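Local coordinates for hypothetical protein Atu2684 (Agrobacterium tumefaciens, PDB 2AXO) that is of unknown function but probably adopts a thioredoxin-like fold, carries a disulfide-bonded CXXC motif and forms a two-chain assembly, at residues Ala93-Glu96 against Asn97-Gln101; Tyr135-Leu138 against Asp139-Lys142; Ser224-Ala227 against Lys228-Gly232. All coordinates share one frame; numbering follows the deposited sequence.

Contact 1 (Ala93-Glu96 against Asn97-Gln101); sequences ASKE and NTERQ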
loop_
_atom_site.group_PDB
_atom_site.type_symbol
_atom_site.label_atom_id
_atom_site.label_comp_id
_atom_site.label_asym_id
_atom_site.label_seq_id
_atom_site.Cartn_x
_atom_site.Cartn_y
_atom_site.Cartn_z
ATOM N N ALA A 93 10.462 -8.956 -0.534
ATOM C CA ALA A 93 9.255 -8.223 -0.170
ATOM C C ALA A 93 8.140 -9.142 0.298
ATOM O O ALA A 93 8.151 -10.342 0.029
ATOM C CB ALA A 93 8.773 -7.393 -1.353
ATOM N N SER A 94 7.172 -8.567 1.004
ATOM C CA SER A 94 6.035 -9.332 1.484
ATOM C C SER A 94 4.874 -8.402 1.803
ATOM O O SER A 94 5.059 -7.217 2.100
ATOM C CB SER A 94 6.401 -10.141 2.731
ATOM O OG SER A 94 6.386 -9.331 3.888
ATOM N N LYS A 95 3.674 -8.961 1.740
ATOM C CA LYS A 95 2.453 -8.227 2.016
ATOM C C LYS A 95 2.430 -7.843 3.493
ATOM O O LYS A 95 1.961 -6.767 3.858
ATOM C CB LYS A 95 1.251 -9.109 1.663
ATOM C CG LYS A 95 -0.053 -8.368 1.427
ATOM C CD LYS A 95 -0.769 -8.047 2.719
ATOM C CE LYS A 95 -2.104 -7.365 2.445
ATOM N NZ LYS A 95 -1.938 -6.069 1.719
ATOM N N GLU A 96 2.952 -8.728 4.335
ATOM C CA GLU A 96 2.998 -8.490 5.775
ATOM C C GLU A 96 3.843 -7.266 6.106
ATOM O O GLU A 96 3.501 -6.491 6.997
ATOM C CB GLU A 96 3.554 -9.721 6.499
ATOM C CG GLU A 96 2.613 -10.926 6.515
ATOM C CD GLU A 96 2.273 -11.429 5.123
ATOM O OE1 GLU A 96 3.207 -11.748 4.359
ATOM O OE2 GLU A 96 1.070 -11.506 4.790
ATOM N N ASN A 97 4.951 -7.092 5.393
ATOM C CA ASN A 97 5.809 -5.940 5.630
ATOM C C ASN A 97 5.076 -4.669 5.263
ATOM O O ASN A 97 5.152 -3.668 5.971
ATOM C CB ASN A 97 7.085 -6.024 4.801
ATOM C CG ASN A 97 8.071 -7.008 5.359
ATOM O OD1 ASN A 97 7.910 -7.482 6.479
ATOM N ND2 ASN A 97 9.108 -7.316 4.588
ATOM N N THR A 98 4.376 -4.702 4.137
ATOM C CA THR A 98 3.642 -3.530 3.710
ATOM C C THR A 98 2.549 -3.224 4.735
ATOM O O THR A 98 2.325 -2.065 5.083
ATOM C CB THR A 98 3.021 -3.730 2.313
ATOM O OG1 THR A 98 4.044 -4.125 1.389
ATOM C CG2 THR A 98 2.388 -2.433 1.822
ATOM N N GLU A 99 1.883 -4.257 5.237
ATOM C CA GLU A 99 0.838 -4.041 6.232
ATOM C C GLU A 99 1.379 -3.358 7.483
ATOM O O GLU A 99 0.677 -2.562 8.111
ATOM C CB GLU A 99 0.168 -5.366 6.603
ATOM C CG GLU A 99 -0.595 -5.978 5.442
ATOM C CD GLU A 99 -1.410 -7.181 5.850
ATOM O OE1 GLU A 99 -0.838 -8.109 6.458
ATOM O OE2 GLU A 99 -2.625 -7.200 5.555
ATOM N N ARG A 100 2.623 -3.658 7.844
ATOM C CA ARG A 100 3.213 -3.022 9.018
ATOM C C ARG A 100 3.387 -1.532 8.734
ATOM O O ARG A 100 3.142 -0.703 9.605
ATOM C CB ARG A 100 4.559 -3.669 9.378
ATOM C CG ARG A 100 5.215 -3.102 10.642
ATOM C CD ARG A 100 6.356 -4.006 11.099
ATOM N NE ARG A 100 7.077 -3.510 12.277
ATOM C CZ ARG A 100 6.587 -3.498 13.515
ATOM N NH1 ARG A 100 5.361 -3.946 13.762
ATOM N NH2 ARG A 100 7.336 -3.062 14.513
ATOM N N GLN A 101 3.796 -1.176 7.518
ATOM C CA GLN A 101 3.949 0.238 7.214
ATOM C C GLN A 101 2.572 0.912 7.269
ATOM O O GLN A 101 2.471 2.088 7.614
ATOM C CB GLN A 101 4.599 0.446 5.843
ATOM C CG GLN A 101 4.851 1.907 5.494
ATOM C CD GLN A 101 5.554 2.071 4.157
ATOM O OE1 GLN A 101 5.293 1.325 3.213
ATOM N NE2 GLN A 101 6.434 3.062 4.065
#
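Ser94 OG stands over one face of the Asn97 amide, 3.2 Å from CG and almost straight above it. The evidence is its balance between the two ends of the group: Asn97 OD1 and Asn97 ND2 both lie 3.5 Å from Ser94 OG. The other flat group, the Glu99 carboxylate, has the aliphatic end of Lys95 across one face, with Lys95 CD 3.3 Å from Glu99 CD. This is the N-terminal cap of helix 95-107 in a probable thioredoxin-like domain, with Ser94 as N-cap residue. Its hydroxyl accepts from Asn97 N at 3.1 Å and 153°, a bond made possible because chi1 of 80° folds OG back between the backbone N and the carbonyl carbon. Ser94 O takes only weak bonds, from Asn97 N and Thr98 N, whereas Glu99 N reaches Lys95 O at 2.9 Å and the regular helical ladder begins.

The amide rotation of Asn97 is fixed from outside: ND2 donates to His79 O and Val203 O, while Thr98 OG1 pairs with Asp81. Arg100 runs on from the helix to Glu47 and Gln239. Lys95 faces the second subunit, where it packs on that chain's Lys95 and makes a long, weak ion pair with its Asp81. Glu96 OE2 and Glu99 OE1 are 4.2 Å apart, so their charges probably repel somewhat. Within the helix, Lys95 NZ does not close a salt bridge with Glu99: it stops 4.1 Å from OE2, with the methylene CE closer to that oxygen.

Contact 2 (Tyr135-Leu138 against Asp139-Lys142); sequences YDRL and DAFK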
loop_
_atom_site.group_PDB
_atom_site.type_symbol
_atom_site.label_atom_id
_atom_site.label_comp_id
_atom_site.label_asym_id
_atom_site.label_seq_id
_atom_site.Cartn_x
_atom_site.Cartn_y
_atom_site.Cartn_z
ATOM N N TYR A 135 19.474 10.219 13.606
ATOM C CA TYR A 135 20.230 10.244 14.854
ATOM C C TYR A 135 19.827 11.418 15.742
ATOM O O TYR A 135 19.723 11.266 16.957
ATOM C CB TYR A 135 21.737 10.283 14.576
ATOM C CG TYR A 135 22.339 8.909 14.379
ATOM C CD1 TYR A 135 22.464 8.019 15.449
ATOM C CD2 TYR A 135 22.759 8.484 13.119
ATOM C CE1 TYR A 135 22.993 6.738 15.266
ATOM C CE2 TYR A 135 23.288 7.206 12.929
ATOM C CZ TYR A 135 23.401 6.340 14.005
ATOM O OH TYR A 135 23.920 5.077 13.813
ATOM N N ASP A 136 19.597 12.589 15.144
ATOM C CA ASP A 136 19.191 13.754 15.932
ATOM C C ASP A 136 17.808 13.516 16.536
ATOM O O ASP A 136 17.523 13.964 17.645
ATOM C CB ASP A 136 19.163 15.030 15.077
ATOM C CG ASP A 136 20.539 15.430 14.559
ATOM O OD1 ASP A 136 21.545 15.222 15.275
ATOM O OD2 ASP A 136 20.610 15.976 13.434
ATOM N N ARG A 137 16.951 12.813 15.801
ATOM C CA ARG A 137 15.608 12.515 16.287
ATOM C C ARG A 137 15.706 11.542 17.459
ATOM O O ARG A 137 15.071 11.743 18.492
ATOM C CB ARG A 137 14.753 11.895 15.176
ATOM C CG ARG A 137 13.364 12.520 15.000
ATOM C CD ARG A 137 12.658 12.767 16.324
ATOM N NE ARG A 137 11.247 13.105 16.148
ATOM C CZ ARG A 137 10.447 13.501 17.135
ATOM N NH1 ARG A 137 10.923 13.618 18.368
ATOM N NH2 ARG A 137 9.169 13.766 16.895
ATOM N N LEU A 138 16.502 10.487 17.296
ATOM C CA LEU A 138 16.668 9.494 18.358
ATOM C C LEU A 138 17.208 10.135 19.628
ATOM O O LEU A 138 16.823 9.760 20.734
ATOM C CB LEU A 138 17.614 8.377 17.904
ATOM C CG LEU A 138 17.040 7.468 16.816
ATOM C CD1 LEU A 138 18.077 6.443 16.396
ATOM C CD2 LEU A 138 15.793 6.773 17.359
ATOM N N ASP A 139 18.103 11.103 19.458
ATOM C CA ASP A 139 18.699 11.805 20.590
ATOM C C ASP A 139 17.630 12.638 21.293
ATOM O O ASP A 139 17.575 12.689 22.522
ATOM C CB ASP A 139 19.827 12.713 20.098
ATOM C CG ASP A 139 20.538 13.418 21.228
ATOM O OD1 ASP A 139 21.115 12.722 22.088
ATOM O OD2 ASP A 139 20.522 14.668 21.252
ATOM N N ALA A 140 16.781 13.287 20.500
ATOM C CA ALA A 140 15.702 14.106 21.045
ATOM C C ALA A 140 14.770 13.233 21.876
ATOM O O ALA A 140 14.267 13.659 22.918
ATOM C CB ALA A 140 14.923 14.776 19.914
ATOM N N PHE A 141 14.528 12.012 21.406
ATOM C CA PHE A 141 13.667 11.091 22.137
ATOM C C PHE A 141 14.289 10.745 23.484
ATOM O O PHE A 141 13.617 10.789 24.514
ATOM C CB PHE A 141 13.437 9.798 21.347
ATOM C CG PHE A 141 12.466 9.940 20.209
ATOM C CD1 PHE A 141 11.254 10.600 20.387
ATOM C CD2 PHE A 141 12.749 9.386 18.968
ATOM C CE1 PHE A 141 10.338 10.706 19.341
ATOM C CE2 PHE A 141 11.842 9.486 17.917
ATOM C CZ PHE A 141 10.636 10.148 18.106
ATOM N N LYS A 142 15.575 10.400 23.470
ATOM C CA LYS A 142 16.287 10.037 24.697
ATOM C C LYS A 142 16.252 11.157 25.737
ATOM O O LYS A 142 16.020 10.907 26.921
ATOM C CB LYS A 142 17.749 9.689 24.389
ATOM C CG LYS A 142 18.573 9.351 25.633
ATOM C CD LYS A 142 20.069 9.369 25.345
ATOM C CE LYS A 142 20.887 9.016 26.589
ATOM N NZ LYS A 142 20.590 9.909 27.753
#
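Asp139 touches the preceding turn through its backbone and CB: its N donates to Tyr135 O at 3.0 Å, and CB rests over that same oxygen. The carboxylate turns from the preceding segment, CG being anti to the backbone N (chi1 -177°). Ala140 follows with N bonded to Asp136 O, its methyl 3.4 Å from Arg137 O. Phe141 carries most of the side-chain contact. Its N binds Arg137 O, and its ring lies flat against the Arg137 guanidinium, the two planes only 13° apart. The overlap is offset: Phe141 CZ sits 3.3 Å above the guanidinium plane, displaced toward the rim, and Phe141 CE1 comes within 3.1 Å of Arg137 NH1. Arg137 CD adds a CH-pi contact over the ring face, 4.1 Å from the Phe141 centroid. This i to i+4 stack belongs to helix 131-143, which packs on strand 117-120 of the mixed sheet, where Leu120 meets Arg137, Leu138 and Phe141. A salt bridge from Arg137 NH2 to Asp124 also holds the guanidinium. On the buried side, Leu138 CD2 touches Phe141 CD2 at 4.3 Å. Lys142 closes the run: N donates to Leu138 O at an N-H...O angle of 162°, while its chain runs out from the helix, extended as far as CE and bent only at the last torsion.

Contact 3 (Ser224-Ala227 against Lys228-Gly232); sequences SVVA and KVKKG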
loop_
_atom_site.group_PDB
_atom_site.type_symbol
_atom_site.label_atom_id
_atom_site.label_comp_id
_atom_site.label_asym_id
_atom_site.label_seq_id
_atom_site.Cartn_x
_atom_site.Cartn_y
_atom_site.Cartn_z
ATOM N N SER A 224 12.552 -24.428 16.783
ATOM C CA SER A 224 12.062 -23.907 15.510
ATOM C C SER A 224 12.440 -22.434 15.365
ATOM O O SER A 224 12.680 -21.945 14.259
ATOM C CB SER A 224 10.541 -24.060 15.425
ATOM O OG SER A 224 9.912 -23.441 16.533
ATOM N N VAL A 225 12.490 -21.727 16.488
ATOM C CA VAL A 225 12.852 -20.317 16.471
ATOM C C VAL A 225 14.362 -20.184 16.319
ATOM O O VAL A 225 14.846 -19.337 15.574
ATOM C CB VAL A 225 12.391 -19.608 17.760
ATOM C CG1 VAL A 225 12.891 -18.168 17.776
ATOM C CG2 VAL A 225 10.871 -19.628 17.837
ATOM N N VAL A 226 15.101 -21.030 17.024
ATOM C CA VAL A 226 16.552 -21.009 16.937
ATOM C C VAL A 226 16.964 -21.120 15.473
ATOM O O VAL A 226 17.814 -20.366 14.999
ATOM C CB VAL A 226 17.176 -22.184 17.722
ATOM C CG1 VAL A 226 18.679 -22.221 17.501
ATOM C CG2 VAL A 226 16.859 -22.048 19.204
ATOM N N ALA A 227 16.350 -22.059 14.759
ATOM C CA ALA A 227 16.654 -22.266 13.350
ATOM C C ALA A 227 16.412 -20.999 12.533
ATOM O O ALA A 227 17.191 -20.673 11.641
ATOM C CB ALA A 227 15.812 -23.417 12.796
ATOM N N LYS A 228 15.333 -20.283 12.836
ATOM C CA LYS A 228 15.031 -19.060 12.102
ATOM C C LYS A 228 16.039 -17.956 12.394
ATOM O O LYS A 228 16.502 -17.281 11.480
ATOM C CB LYS A 228 13.613 -18.574 12.418
ATOM C CG LYS A 228 12.537 -19.574 12.034
ATOM C CD LYS A 228 11.204 -18.911 11.766
ATOM C CE LYS A 228 10.638 -18.223 12.985
ATOM N NZ LYS A 228 9.397 -17.489 12.604
ATOM N N VAL A 229 16.387 -17.767 13.663
ATOM C CA VAL A 229 17.352 -16.729 13.995
ATOM C C VAL A 229 18.687 -17.039 13.311
ATOM O O VAL A 229 19.383 -16.135 12.850
ATOM C CB VAL A 229 17.570 -16.618 15.526
ATOM C CG1 VAL A 229 18.515 -15.472 15.833
ATOM C CG2 VAL A 229 16.230 -16.407 16.234
ATOM N N LYS A 230 19.031 -18.323 13.230
ATOM C CA LYS A 230 20.278 -18.748 12.604
ATOM C C LYS A 230 20.368 -18.403 11.120
ATOM O O LYS A 230 21.454 -18.414 10.545
ATOM C CB LYS A 230 20.469 -20.255 12.804
ATOM C CG LYS A 230 20.891 -20.638 14.206
ATOM C CD LYS A 230 22.297 -20.144 14.502
ATOM C CE LYS A 230 22.711 -20.482 15.925
ATOM N NZ LYS A 230 24.099 -20.020 16.213
ATOM N N LYS A 231 19.230 -18.109 10.496
ATOM C CA LYS A 231 19.213 -17.748 9.079
ATOM C C LYS A 231 19.731 -16.323 8.899
ATOM O O LYS A 231 19.943 -15.861 7.780
ATOM C CB LYS A 231 17.791 -17.840 8.506
ATOM C CG LYS A 231 17.299 -19.259 8.250
ATOM C CD LYS A 231 15.837 -19.275 7.800
ATOM C CE LYS A 231 15.626 -18.525 6.490
ATOM N NZ LYS A 231 14.195 -18.558 6.073
ATOM N N GLY A 232 19.931 -15.633 10.016
ATOM C CA GLY A 232 20.414 -14.265 9.978
ATOM C C GLY A 232 20.398 -13.742 11.397
ATOM O O GLY A 232 21.412 -13.765 12.093
#
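Val225 O is the acceptor of the shortest bond made between the two segments, from Val229 N at 2.9 Å, with an N-H...O angle of 167°. The same oxygen also meets a methyl, Val229 CG2, at 3.3 Å. The bond belongs to helix 223-229, a helix of barely two turns that links strand 217-221 to strand 232-241. Lys230 N to Val226 O continues the ladder at 3.0 Å, whereas Lys228 N reaches Ser224 O only weakly.

Val225 and Val229, one turn apart, touch obliquely through CG1 of the first and CG2 of the second, 4.1 Å from each other. Both lie on Tyr178 of strand 172-186, so this ridge is the buried face of the helix. Val225 also touches Val161 and Val229 also touches Phe156, and Val226 packs on both of these residues.

The lysines use their aliphatic roots here and carry their ammonium groups beyond the two segments to other partners. Lys228 CG lies 3.3 Å from Ser224 O, because chi1 of -61° sets it beside the backbone N; NZ then forms a salt bridge with Asp205, and the lysine makes a cation-pi contact with Tyr178. Lys230 CG similarly rests 3.2 Å from Val226 O before NZ bonds to Gly258 O.

The chain leaves through a type I beta turn from Val229 to Gly232, and Gly232 is the first residue to leave helical backbone angles. Gly232 N closes that turn by donating to Val229 O at 2.9 Å.

Overall arrangement
The three contacts follow one another along the chain, each on a different helix or at its end, and none touches another. Contacts 1 and 2 belong to helices 95-107 and 131-143, which pack against strands 74-79 and 117-120 of the same mixed sheet; their centres are 26 Å apart. Contact 3 lies in helix 223-229, against strands of both antiparallel sheets, with its centre 21 Å from that of contact 1 and 32 Å from that of contact 2, on the other side of the chain's centre from contact 2. Contact 1 occupies the junction: bonds to Val203 and Gln239 tie its helix to an antiparallel sheet, and it alone of the three meets the second subunit.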